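Local structure of AlyGC (Glaciecola chathamensis, 5GKD) at residues W693-V698 / T717-G722; D22-A27 / I48-Q53; R226-F231 / E248-F253; L502-N507 / R533-P538. The protein cleaves the polysaccharide alginate as a lyase of polysaccharide lyase family 6, probably by beta-elimination at a calcium-containing active site. All coordinates share one frame; numbering follows the deposited sequence.

Interaction 1: residues W693-V698 / T717-G722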
loop_
_atom_site.group_PDB
_atom_site.type_symbol
_atom_site.label_atom_id
_atom_site.label_comp_id
_atom_site.label_asym_id
_atom_site.label_seq_id
_atom_site.Cartn_x
_atom_site.Cartn_y
_atom_site.Cartn_z
ATOM N N TRP A 693 15.439 11.788 -26.582
ATOM C CA TRP A 693 15.980 11.470 -27.907
ATOM C C TRP A 693 15.294 10.215 -28.433
ATOM O O TRP A 693 15.472 9.134 -27.873
ATOM C CB TRP A 693 17.489 11.245 -27.877
ATOM C CG TRP A 693 18.243 12.481 -27.771
ATOM C CD1 TRP A 693 18.491 13.387 -28.767
ATOM C CD2 TRP A 693 18.865 12.991 -26.594
ATOM N NE1 TRP A 693 19.229 14.435 -28.274
ATOM C CE2 TRP A 693 19.474 14.215 -26.942
ATOM C CE3 TRP A 693 18.972 12.530 -25.277
ATOM C CZ2 TRP A 693 20.178 14.984 -26.018
ATOM C CZ3 TRP A 693 19.674 13.291 -24.363
ATOM C CH2 TRP A 693 20.264 14.505 -24.737
ATOM N N VAL A 694 14.535 10.358 -29.514
ATOM C CA VAL A 694 13.829 9.245 -30.141
ATOM C C VAL A 694 14.247 9.246 -31.604
ATOM O O VAL A 694 13.673 9.974 -32.418
ATOM C CB VAL A 694 12.308 9.362 -30.002
ATOM C CG1 VAL A 694 11.633 8.194 -30.697
ATOM C CG2 VAL A 694 11.919 9.426 -28.534
ATOM N N THR A 695 15.251 8.437 -31.941
ATOM C CA THR A 695 15.846 8.453 -33.267
ATOM C C THR A 695 16.086 7.035 -33.754
ATOM O O THR A 695 16.310 6.117 -32.963
ATOM C CB THR A 695 17.179 9.227 -33.289
ATOM O OG1 THR A 695 18.131 8.560 -32.457
ATOM C CG2 THR A 695 16.980 10.661 -32.794
ATOM N N GLY A 696 16.045 6.870 -35.075
ATOM C CA GLY A 696 16.395 5.600 -35.680
ATOM C C GLY A 696 15.366 4.504 -35.537
ATOM O O GLY A 696 15.685 3.340 -35.794
ATOM N N ASN A 697 14.134 4.833 -35.164
ATOM C CA ASN A 697 13.124 3.807 -34.948
ATOM C C ASN A 697 12.259 3.613 -36.194
ATOM O O ASN A 697 12.164 4.482 -37.061
ATOM C CB ASN A 697 12.234 4.161 -33.748
ATOM C CG ASN A 697 13.043 4.431 -32.475
ATOM O OD1 ASN A 697 13.379 3.503 -31.737
ATOM N ND2 ASN A 697 13.376 5.713 -32.228
ATOM N N VAL A 698 11.619 2.452 -36.271
ATOM C CA VAL A 698 10.599 2.181 -37.276
ATOM C C VAL A 698 9.248 2.119 -36.581
ATOM O O VAL A 698 9.048 1.308 -35.667
ATOM C CB VAL A 698 10.879 0.876 -38.038
ATOM C CG1 VAL A 698 9.730 0.570 -38.961
ATOM C CG2 VAL A 698 12.191 0.971 -38.804
ATOM N N THR A 717 14.342 19.547 -23.876
ATOM C CA THR A 717 15.090 19.468 -25.089
ATOM C C THR A 717 14.646 18.110 -25.593
ATOM O O THR A 717 14.991 17.086 -25.059
ATOM C CB THR A 717 16.586 19.680 -24.939
ATOM O OG1 THR A 717 17.242 18.445 -24.744
ATOM C CG2 THR A 717 16.872 20.583 -23.817
ATOM N N THR A 718 13.837 18.159 -26.628
ATOM C CA THR A 718 13.170 16.981 -27.166
ATOM C C THR A 718 13.541 16.847 -28.637
ATOM O O THR A 718 13.155 17.687 -29.457
ATOM C CB THR A 718 11.661 17.099 -26.989
ATOM O OG1 THR A 718 11.374 17.355 -25.614
ATOM C CG2 THR A 718 10.949 15.826 -27.432
ATOM N N THR A 719 14.286 15.796 -28.955
ATOM C CA THR A 719 14.724 15.480 -30.309
ATOM C C THR A 719 14.024 14.200 -30.743
ATOM O O THR A 719 14.339 13.118 -30.240
ATOM C CB THR A 719 16.242 15.304 -30.359
ATOM O OG1 THR A 719 16.882 16.548 -30.090
ATOM C CG2 THR A 719 16.699 14.783 -31.726
ATOM N N ILE A 720 13.078 14.314 -31.670
ATOM C CA ILE A 720 12.362 13.164 -32.213
ATOM C C ILE A 720 12.473 13.267 -33.730
ATOM O O ILE A 720 11.753 14.046 -34.362
ATOM C CB ILE A 720 10.901 13.107 -31.757
ATOM C CG1 ILE A 720 10.823 12.851 -30.248
ATOM C CG2 ILE A 720 10.159 12.005 -32.491
ATOM C CD1 ILE A 720 9.430 13.009 -29.656
ATOM N N SER A 721 13.392 12.504 -34.315
ATOM C CA SER A 721 13.638 12.608 -35.747
ATOM C C SER A 721 14.406 11.386 -36.218
ATOM O O SER A 721 14.925 10.600 -35.422
ATOM C CB SER A 721 14.418 13.876 -36.076
ATOM O OG SER A 721 15.698 13.795 -35.482
ATOM N N GLY A 722 14.510 11.260 -37.536
ATOM C CA GLY A 722 15.234 10.144 -38.108
ATOM C C GLY A 722 14.502 8.837 -37.976
ATOM O O GLY A 722 15.132 7.778 -37.965
#

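Interaction 2: residues D22-A27 / I48-Q53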
loop_
_atom_site.group_PDB
_atom_site.type_symbol
_atom_site.label_atom_id
_atom_site.label_comp_id
_atom_site.label_asym_id
_atom_site.label_seq_id
_atom_site.Cartn_x
_atom_site.Cartn_y
_atom_site.Cartn_z
ATOM N N ASP A 22 30.982 13.618 36.835
ATOM C CA ASP A 22 30.646 12.203 36.859
ATOM C C ASP A 22 30.380 11.669 35.455
ATOM O O ASP A 22 29.967 12.408 34.555
ATOM C CB ASP A 22 29.427 11.950 37.740
ATOM C CG ASP A 22 29.698 12.221 39.217
ATOM O OD1 ASP A 22 30.862 12.204 39.665
ATOM O OD2 ASP A 22 28.719 12.446 39.931
ATOM N N ASP A 23 30.643 10.369 35.282
ATOM C CA ASP A 23 30.327 9.607 34.074
ATOM C C ASP A 23 29.251 8.575 34.403
ATOM O O ASP A 23 29.431 7.754 35.307
ATOM C CB ASP A 23 31.561 8.884 33.522
ATOM C CG ASP A 23 32.617 9.831 32.999
ATOM O OD1 ASP A 23 32.642 10.996 33.444
ATOM O OD2 ASP A 23 33.423 9.414 32.140
ATOM N N ILE A 24 28.144 8.617 33.677
ATOM C CA ILE A 24 27.145 7.560 33.720
ATOM C C ILE A 24 27.511 6.565 32.628
ATOM O O ILE A 24 27.645 6.939 31.462
ATOM C CB ILE A 24 25.732 8.122 33.517
ATOM C CG1 ILE A 24 25.423 9.146 34.609
ATOM C CG2 ILE A 24 24.711 6.985 33.483
ATOM C CD1 ILE A 24 24.119 9.852 34.447
ATOM N N ILE A 25 27.701 5.307 33.002
ATOM C CA ILE A 25 28.262 4.298 32.111
ATOM C C ILE A 25 27.196 3.241 31.832
ATOM O O ILE A 25 26.786 2.496 32.734
ATOM C CB ILE A 25 29.524 3.664 32.704
ATOM C CG1 ILE A 25 30.595 4.726 32.958
ATOM C CG2 ILE A 25 30.054 2.591 31.784
ATOM C CD1 ILE A 25 31.869 4.141 33.553
ATOM N N LEU A 26 26.750 3.164 30.580
ATOM C CA LEU A 26 25.860 2.089 30.158
ATOM C C LEU A 26 26.671 0.812 29.993
ATOM O O LEU A 26 27.599 0.769 29.180
ATOM C CB LEU A 26 25.149 2.431 28.850
ATOM C CG LEU A 26 24.280 3.682 28.764
ATOM C CD1 LEU A 26 23.551 3.727 27.406
ATOM C CD2 LEU A 26 23.319 3.778 29.950
ATOM N N ALA A 27 26.317 -0.213 30.767
ATOM C CA ALA A 27 27.003 -1.491 30.731
ATOM C C ALA A 27 26.901 -2.137 29.351
ATOM O O ALA A 27 25.895 -2.015 28.656
ATOM C CB ALA A 27 26.413 -2.434 31.795
ATOM N N ILE A 48 29.148 16.485 32.553
ATOM C CA ILE A 48 28.519 15.214 32.912
ATOM C C ILE A 48 28.427 14.362 31.657
ATOM O O ILE A 48 27.920 14.817 30.627
ATOM C CB ILE A 48 27.138 15.423 33.542
ATOM C CG1 ILE A 48 27.249 16.353 34.746
ATOM C CG2 ILE A 48 26.549 14.096 33.975
ATOM C CD1 ILE A 48 25.910 16.714 35.326
ATOM N N THR A 49 28.933 13.139 31.736
ATOM C CA THR A 49 29.129 12.282 30.578
ATOM C C THR A 49 28.216 11.063 30.666
ATOM O O THR A 49 28.035 10.485 31.743
ATOM C CB THR A 49 30.602 11.851 30.491
ATOM O OG1 THR A 49 31.432 13.009 30.344
ATOM C CG2 THR A 49 30.845 10.910 29.331
ATOM N N LEU A 50 27.616 10.703 29.540
ATOM C CA LEU A 50 26.934 9.427 29.322
ATOM C C LEU A 50 27.723 8.669 28.270
ATOM O O LEU A 50 27.877 9.169 27.153
ATOM C CB LEU A 50 25.510 9.647 28.821
ATOM C CG LEU A 50 24.366 8.640 28.981
ATOM C CD1 LEU A 50 23.473 8.610 27.767
ATOM C CD2 LEU A 50 24.746 7.240 29.462
ATOM N N ARG A 51 28.209 7.471 28.602
ATOM C CA ARG A 51 29.059 6.761 27.656
ATOM C C ARG A 51 28.879 5.256 27.799
ATOM O O ARG A 51 28.459 4.751 28.835
ATOM C CB ARG A 51 30.541 7.136 27.817
ATOM C CG ARG A 51 30.968 7.334 29.235
ATOM C CD ARG A 51 32.477 7.613 29.383
ATOM N NE ARG A 51 33.157 6.335 29.406
ATOM C CZ ARG A 51 33.802 5.833 30.445
ATOM N NH1 ARG A 51 33.933 6.512 31.565
ATOM N NH2 ARG A 51 34.342 4.642 30.330
ATOM N N GLY A 52 29.200 4.541 26.731
ATOM C CA GLY A 52 29.170 3.096 26.784
ATOM C C GLY A 52 30.401 2.570 27.500
ATOM O O GLY A 52 31.496 3.120 27.381
ATOM N N GLN A 53 30.198 1.497 28.269
ATOM C CA GLN A 53 31.287 0.863 29.007
ATOM C C GLN A 53 32.462 0.540 28.097
ATOM O O GLN A 53 33.605 0.906 28.381
ATOM C CB GLN A 53 30.771 -0.411 29.677
ATOM C CG GLN A 53 31.778 -1.108 30.566
ATOM C CD GLN A 53 31.257 -2.440 31.084
ATOM O OE1 GLN A 53 30.143 -2.850 30.783
ATOM N NE2 GLN A 53 32.076 -3.127 31.851
HETATM O O HOH W 1 32.172 13.855 32.971
#

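Interaction 3: residues R226-F231 / E248-F253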
loop_
_atom_site.group_PDB
_atom_site.type_symbol
_atom_site.label_atom_id
_atom_site.label_comp_id
_atom_site.label_asym_id
_atom_site.label_seq_id
_atom_site.Cartn_x
_atom_site.Cartn_y
_atom_site.Cartn_z
ATOM N N ARG A 226 33.746 24.053 5.293
ATOM C CA ARG A 226 35.164 24.127 4.984
ATOM C C ARG A 226 35.817 22.787 5.168
ATOM O O ARG A 226 35.431 21.999 6.044
ATOM C CB ARG A 226 35.875 25.125 5.883
ATOM C CG ARG A 226 35.749 24.618 7.322
ATOM C CD ARG A 226 36.116 25.589 8.383
ATOM N NE ARG A 226 37.157 26.483 7.957
ATOM C CZ ARG A 226 38.434 26.193 8.031
ATOM N NH1 ARG A 226 38.849 25.020 8.509
ATOM N NH2 ARG A 226 39.320 27.060 7.622
ATOM N N ASN A 227 36.820 22.497 4.332
ATOM C CA ASN A 227 37.747 21.403 4.569
ATOM C C ASN A 227 37.058 20.046 4.614
ATOM O O ASN A 227 37.551 19.125 5.260
ATOM C CB ASN A 227 38.513 21.611 5.873
ATOM C CG ASN A 227 39.491 22.750 5.787
ATOM O OD1 ASN A 227 39.102 23.905 5.862
ATOM N ND2 ASN A 227 40.767 22.432 5.615
ATOM N N ASN A 228 35.946 19.893 3.914
ATOM C CA ASN A 228 35.258 18.619 3.834
ATOM C C ASN A 228 35.619 17.898 2.542
ATOM O O ASN A 228 35.985 18.522 1.549
ATOM C CB ASN A 228 33.745 18.823 3.909
ATOM C CG ASN A 228 33.338 19.604 5.126
ATOM O OD1 ASN A 228 33.256 19.056 6.235
ATOM N ND2 ASN A 228 33.106 20.900 4.944
ATOM N N VAL A 229 35.485 16.579 2.557
ATOM C CA VAL A 229 35.759 15.745 1.395
ATOM C C VAL A 229 34.470 15.060 0.970
ATOM O O VAL A 229 33.750 14.504 1.806
ATOM C CB VAL A 229 36.872 14.720 1.677
ATOM C CG1 VAL A 229 36.996 13.753 0.514
ATOM C CG2 VAL A 229 38.181 15.440 1.906
ATOM N N PHE A 230 34.170 15.124 -0.324
ATOM C CA PHE A 230 32.993 14.498 -0.903
ATOM C C PHE A 230 33.449 13.439 -1.903
ATOM O O PHE A 230 33.898 13.771 -3.000
ATOM C CB PHE A 230 32.117 15.546 -1.577
ATOM C CG PHE A 230 31.681 16.644 -0.660
ATOM C CD1 PHE A 230 32.501 17.731 -0.421
ATOM C CD2 PHE A 230 30.431 16.599 -0.053
ATOM C CE1 PHE A 230 32.086 18.757 0.417
ATOM C CE2 PHE A 230 30.026 17.596 0.781
ATOM C CZ PHE A 230 30.853 18.683 1.017
ATOM N N PHE A 231 33.299 12.172 -1.552
ATOM C CA PHE A 231 33.833 11.079 -2.356
ATOM C C PHE A 231 32.685 10.378 -3.059
ATOM O O PHE A 231 31.847 9.752 -2.407
ATOM C CB PHE A 231 34.613 10.093 -1.496
ATOM C CG PHE A 231 35.194 8.928 -2.274
ATOM C CD1 PHE A 231 34.470 7.765 -2.458
ATOM C CD2 PHE A 231 36.471 9.009 -2.812
ATOM C CE1 PHE A 231 35.007 6.706 -3.158
ATOM C CE2 PHE A 231 37.021 7.953 -3.492
ATOM C CZ PHE A 231 36.288 6.802 -3.674
ATOM N N GLU A 248 34.738 26.787 1.470
ATOM C CA GLU A 248 36.174 26.969 1.325
ATOM C C GLU A 248 36.945 25.693 1.661
ATOM O O GLU A 248 36.546 24.926 2.532
ATOM C CB GLU A 248 36.561 28.176 2.180
ATOM C CG GLU A 248 37.191 27.947 3.506
ATOM C CD GLU A 248 37.542 29.264 4.172
ATOM O OE1 GLU A 248 37.047 29.520 5.286
ATOM O OE2 GLU A 248 38.273 30.057 3.557
ATOM N N ASN A 249 38.011 25.432 0.906
ATOM C CA ASN A 249 38.933 24.317 1.142
ATOM C C ASN A 249 38.282 22.939 1.023
ATOM O O ASN A 249 38.842 21.956 1.507
ATOM C CB ASN A 249 39.613 24.398 2.519
ATOM C CG ASN A 249 40.140 25.773 2.845
ATOM O OD1 ASN A 249 40.484 26.557 1.965
ATOM N ND2 ASN A 249 40.219 26.070 4.129
ATOM N N ASN A 250 37.124 22.823 0.392
ATOM C CA ASN A 250 36.506 21.526 0.212
ATOM C C ASN A 250 37.085 20.801 -0.994
ATOM O O ASN A 250 37.604 21.411 -1.930
ATOM C CB ASN A 250 34.996 21.686 0.049
ATOM C CG ASN A 250 34.365 22.341 1.257
ATOM O OD1 ASN A 250 34.235 21.715 2.309
ATOM N ND2 ASN A 250 34.012 23.612 1.129
ATOM N N VAL A 251 36.961 19.482 -0.973
ATOM C CA VAL A 251 37.513 18.602 -1.993
ATOM C C VAL A 251 36.434 17.622 -2.453
ATOM O O VAL A 251 35.848 16.909 -1.634
ATOM C CB VAL A 251 38.744 17.841 -1.462
ATOM C CG1 VAL A 251 39.198 16.794 -2.468
ATOM C CG2 VAL A 251 39.876 18.800 -1.138
ATOM N N PHE A 252 36.212 17.552 -3.766
ATOM C CA PHE A 252 35.198 16.701 -4.381
ATOM C C PHE A 252 35.884 15.717 -5.323
ATOM O O PHE A 252 36.400 16.118 -6.379
ATOM C CB PHE A 252 34.183 17.525 -5.170
ATOM C CG PHE A 252 33.381 18.490 -4.354
ATOM C CD1 PHE A 252 33.938 19.664 -3.885
ATOM C CD2 PHE A 252 32.042 18.253 -4.122
ATOM C CE1 PHE A 252 33.172 20.561 -3.162
ATOM C CE2 PHE A 252 31.271 19.131 -3.399
ATOM C CZ PHE A 252 31.831 20.284 -2.912
ATOM N N PHE A 253 35.888 14.442 -4.965
ATOM C CA PHE A 253 36.441 13.389 -5.826
ATOM C C PHE A 253 35.272 12.658 -6.462
ATOM O O PHE A 253 34.727 11.718 -5.885
ATOM C CB PHE A 253 37.317 12.414 -5.049
ATOM C CG PHE A 253 38.610 13.004 -4.572
ATOM C CD1 PHE A 253 39.477 13.606 -5.462
ATOM C CD2 PHE A 253 38.961 12.937 -3.249
ATOM C CE1 PHE A 253 40.662 14.148 -5.018
ATOM C CE2 PHE A 253 40.153 13.463 -2.807
ATOM C CZ PHE A 253 41.002 14.066 -3.691
#

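Interaction 4: residues L502-N507 / R533-P538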
loop_
_atom_site.group_PDB
_atom_site.type_symbol
_atom_site.label_atom_id
_atom_site.label_comp_id
_atom_site.label_asym_id
_atom_site.label_seq_id
_atom_site.Cartn_x
_atom_site.Cartn_y
_atom_site.Cartn_z
ATOM N N LEU A 502 4.858 -15.508 -9.139
ATOM C CA LEU A 502 6.014 -16.388 -9.171
ATOM C C LEU A 502 7.081 -15.936 -8.179
ATOM O O LEU A 502 7.515 -16.712 -7.327
ATOM C CB LEU A 502 6.593 -16.430 -10.584
ATOM C CG LEU A 502 7.818 -17.320 -10.708
ATOM C CD1 LEU A 502 7.442 -18.739 -10.334
ATOM C CD2 LEU A 502 8.396 -17.240 -12.104
ATOM N N ILE A 503 7.513 -14.680 -8.280
ATOM C CA ILE A 503 8.607 -14.150 -7.471
ATOM C C ILE A 503 8.182 -12.835 -6.828
ATOM O O ILE A 503 7.716 -11.918 -7.517
ATOM C CB ILE A 503 9.887 -13.937 -8.297
ATOM C CG1 ILE A 503 10.395 -15.264 -8.840
ATOM C CG2 ILE A 503 10.959 -13.277 -7.441
ATOM C CD1 ILE A 503 11.562 -15.115 -9.779
ATOM N N GLU A 504 8.390 -12.740 -5.519
ATOM C CA GLU A 504 8.145 -11.553 -4.716
ATOM C C GLU A 504 9.475 -11.038 -4.183
ATOM O O GLU A 504 10.267 -11.808 -3.636
ATOM C CB GLU A 504 7.203 -11.874 -3.556
ATOM C CG GLU A 504 7.032 -10.760 -2.561
ATOM C CD GLU A 504 6.241 -11.194 -1.341
ATOM O OE1 GLU A 504 5.042 -10.866 -1.253
ATOM O OE2 GLU A 504 6.822 -11.872 -0.468
ATOM N N ILE A 505 9.725 -9.751 -4.351
ATOM C CA ILE A 505 10.968 -9.136 -3.906
ATOM C C ILE A 505 10.683 -8.388 -2.605
ATOM O O ILE A 505 9.937 -7.405 -2.589
ATOM C CB ILE A 505 11.566 -8.216 -4.980
ATOM C CG1 ILE A 505 11.753 -8.986 -6.288
ATOM C CG2 ILE A 505 12.901 -7.634 -4.502
ATOM C CD1 ILE A 505 12.246 -8.126 -7.462
ATOM N N ASN A 506 11.278 -8.867 -1.520
ATOM C CA ASN A 506 11.183 -8.287 -0.191
ATOM C C ASN A 506 12.401 -7.425 0.101
ATOM O O ASN A 506 13.363 -7.391 -0.664
ATOM C CB ASN A 506 11.077 -9.386 0.869
ATOM C CG ASN A 506 9.750 -10.125 0.823
ATOM O OD1 ASN A 506 9.702 -11.357 0.735
ATOM N ND2 ASN A 506 8.668 -9.380 0.893
ATOM N N ASN A 507 12.358 -6.746 1.251
ATOM C CA ASN A 507 13.515 -6.019 1.748
ATOM C C ASN A 507 14.757 -6.888 1.674
ATOM O O ASN A 507 14.730 -8.056 2.064
ATOM C CB ASN A 507 13.278 -5.570 3.190
ATOM C CG ASN A 507 12.283 -4.442 3.281
ATOM O OD1 ASN A 507 12.212 -3.591 2.397
ATOM N ND2 ASN A 507 11.506 -4.427 4.346
ATOM N N ARG A 533 7.017 -9.219 -8.799
ATOM C CA ARG A 533 6.591 -8.005 -8.116
ATOM C C ARG A 533 7.432 -7.832 -6.868
ATOM O O ARG A 533 8.092 -8.768 -6.411
ATOM C CB ARG A 533 5.093 -8.046 -7.753
ATOM C CG ARG A 533 4.685 -9.124 -6.734
ATOM C CD ARG A 533 3.219 -8.986 -6.272
ATOM N NE ARG A 533 2.783 -10.167 -5.531
ATOM C CZ ARG A 533 3.081 -10.409 -4.255
ATOM N NH1 ARG A 533 3.799 -9.533 -3.554
ATOM N NH2 ARG A 533 2.655 -11.515 -3.662
ATOM N N THR A 534 7.413 -6.615 -6.329
ATOM C CA THR A 534 7.881 -6.414 -4.974
ATOM C C THR A 534 6.833 -6.929 -3.999
ATOM O O THR A 534 5.681 -7.164 -4.357
ATOM C CB THR A 534 8.163 -4.932 -4.681
ATOM O OG1 THR A 534 6.937 -4.194 -4.670
ATOM C CG2 THR A 534 9.104 -4.339 -5.710
ATOM N N THR A 535 7.236 -7.070 -2.738
ATOM C CA THR A 535 6.252 -7.169 -1.669
ATOM C C THR A 535 5.268 -6.007 -1.753
ATOM O O THR A 535 5.586 -4.929 -2.261
ATOM C CB THR A 535 6.926 -7.174 -0.294
ATOM O OG1 THR A 535 5.936 -7.221 0.738
ATOM C CG2 THR A 535 7.773 -5.934 -0.099
ATOM N N ARG A 536 4.060 -6.234 -1.254
ATOM C CA ARG A 536 3.083 -5.169 -1.161
ATOM C C ARG A 536 3.126 -4.459 0.187
ATOM O O ARG A 536 2.429 -3.455 0.376
ATOM C CB ARG A 536 1.691 -5.720 -1.452
ATOM C CG ARG A 536 1.593 -6.369 -2.840
ATOM C CD ARG A 536 0.176 -6.752 -3.144
ATOM N NE ARG A 536 -0.007 -7.338 -4.463
ATOM C CZ ARG A 536 -0.178 -8.638 -4.677
ATOM N NH1 ARG A 536 -0.153 -9.482 -3.664
ATOM N NH2 ARG A 536 -0.366 -9.093 -5.905
ATOM N N LEU A 537 3.921 -4.951 1.108
ATOM C CA LEU A 537 4.231 -4.176 2.293
ATOM C C LEU A 537 5.178 -3.056 1.884
ATOM O O LEU A 537 6.113 -3.309 1.117
ATOM C CB LEU A 537 4.854 -5.057 3.366
ATOM C CG LEU A 537 3.878 -5.939 4.156
ATOM C CD1 LEU A 537 3.248 -7.039 3.307
ATOM C CD2 LEU A 537 4.575 -6.555 5.369
ATOM N N PRO A 538 4.935 -1.808 2.298
ATOM C CA PRO A 538 5.862 -0.723 1.959
ATOM C C PRO A 538 7.270 -1.119 2.363
ATOM O O PRO A 538 7.504 -1.597 3.478
ATOM C CB PRO A 538 5.351 0.469 2.781
ATOM C CG PRO A 538 3.964 0.140 3.151
ATOM C CD PRO A 538 3.899 -1.370 3.245
HETATM O O HOH W 2 3.135 -8.813 -0.184
HETATM O O HOH W 3 9.845 -2.491 5.322
#

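Interaction 1: residues W693-V698 / T717-G722
W693 meets T719 obliquely: CD1 of the W693 indole comes to 3.4 Å from CB of T719, and NE1 of W693 stands 3.6 Å from OG1 of T719. CG of W693 lies anti to its own carbonyl carbon (chi1 -76°); from there the CD1-NE1 side of the five-membered ring faces the threonine, and the six-membered ring leads away from it. In the same rank the CG2 methyl of T695 lies 3.3 Å from the carbonyl O of S721 on the next strand. Through the sheet, V694 and I720 run side by side and point the same way, with CB of V694 3.8 Å from CG1 of I720. Beneath the side chains the backbones pair in parallel, W693 with T719 and V694 with I720, the short strands only 8° apart in direction. N of V694 donates to O of T719 at 2.9 Å, almost straight, and O of V694 takes the longer, more bent bond from N of S721. These are successive rungs of the right-handed parallel beta-helix near the C-terminal end of the chain, where each coil lays its strand beside that of the coil before. Past T695 the strand pairing slackens: G696 and G722 both have positive phi, and N of G696 makes only a weak bond to O of G722. N723 takes the N-H of N697 on its OD1 and gives its ND2 to O of V694, while the side chain of N697 bonds to N673 and to the carbonyl of M670. V694 packs on F683 and M670, and T695 on T671 of the preceding coil.

Interaction 2: residues D22-A27 / I48-Q53
R51 lays its guanidinium alongside I25 and turns its edge to D23, on one face of two parallel strands in the N-terminal coils of the beta-helix. NH1 of R51 bonds to OD2 of D23 at 3.0 Å with an N-H...O angle of 158°, closing a salt bridge. The acid lies close to the guanidinium plane and offers the anti lone pair of OD2, yet the carboxylate plane is turned 81° from the guanidinium, so one N-H makes the bond rather than a paired fork. The bend of the arginine chain at chi3 (-84°) brings NH1 back over I25, whose CD1 lies over one guanidinium face. With an alanine at R51, the D23 carboxylate would probably lose its counter-charge and the CD1 end of I25 its guanidinium cover. On the other face CD2 of L50 wedges between the neighbours, 3.7 Å from CG of L26 and 4.0 Å from CG2 of I24. F38 and V36 pack against L50 from strand 35-41. Backbone bonds run the length of the pair, from N of T49 to O of D22 through to N of Q53 to O of L26. Beside T49, one water bridges the D23 and T49 side chains, giving a proton to OD1 of D23 and lying 2.9 Å from OG1 of T49.

Interaction 3: residues R226-F231 / E248-F253
The F230 and F252 rings lie one over the other as an offset stack, centroids 4.4 Å apart and planes 10° from parallel. CE2 of F252 sits over one face of F230, off its centre, while CD1 of F230 covers the facing side of F252; near the plane at the edge of F230 come O of V251 and OD1 of N250. Both phenylalanines place CG anti to the carbonyl carbon (chi1 -57° and -63°), which sends the rings the same way. The amides of N228 and N250 are also ranked, nearly coplanar. OD1 of N250 is gripped twice from the neighbouring rung, by N of N228 and by ND2 of N228, each at 3.0 Å, and its ND2 bonds to O of I225. A leucine in place of N250 would probably leave the N-H of N228 without its acceptor and let the two turns shift against each other. The N227 and N249 amides stand at 81° instead: ND2 of N249 reaches OD1 of N227 at 3.0 Å, in its own amide plane, and OD1 of N249 takes ND2 of N274 on the next coil. On the other side of the strands, V229 and V251 sit side by side, and CG1 of V251 lies over one face of F253. OD1 of N228 accepts from ND2 of N204, the backbone N of N250 donates to OD1 of N275, and F206 stacks on F230. Such rows of aligned asparagines and stacked aromatics are the asparagine ladder and aromatic stack of right-handed parallel beta-helices, the pectate lyase-like fold of this family.

Interaction 4: residues L502-N507 / R533-P538
Parallel bridges pair E504 with R533 and I505 with T534, drawn together by N of R533 to O of I503, N of I505 to O of R533 at 2.8 Å, and N of T535 to O of I505 at 2.7 Å, the last with its donor well above the carbonyl plane. Over this ladder the E504 and R533 side chains cross obliquely. OE1 of E504 receives NH1 of R533 at 2.9 Å on its anti lone pair, in a salt bridge whose carboxylate and guanidinium planes are 72° apart. CG of E504, anti to its backbone N (chi1 172°), lies 3.7 Å from N of T535, and the extended chain beyond carries the carboxylate to R533. NH1 of R533 also donates to O of T534, so this one nitrogen holds both the acid and its own strand, while NE bonds to T501. A water takes the N-H of R536 and gives a proton to OE1 of E504 at 3.0 Å, tying the salt bridge to the turn beyond. There OG1 of T535 accepts from N of L537 at 3.1 Å, an ST turn that bends the chain away from the strand. Strand 477-479 flanks 503-505 on its other side, touching E504 through S478; Y543 of strand 543-548 packs on I505 and T534, and the R536-P538 bend meets R536, P538 and E118 of the second subunit.

How the interactions relate
All four interactions join parallel strands of successive coils, but in two stacks of rungs: interactions 2 and 3 lie in the N-terminal beta-helix, their centres 34 Å apart, and interactions 1 and 4 in the C-terminal one, 35 Å apart. Interactions 2 and 4 are the more buried, and each lays one arginine-acid salt bridge across the strands; interaction 3 is partly buried and relies on amides and stacked rings. Interaction 1, the most exposed, has few side-chain contacts and no charge pair. Interaction 3 has the calcium site nearby, about 14 Å from the F230 side chain, whereas interaction 4 alone touches the second subunit.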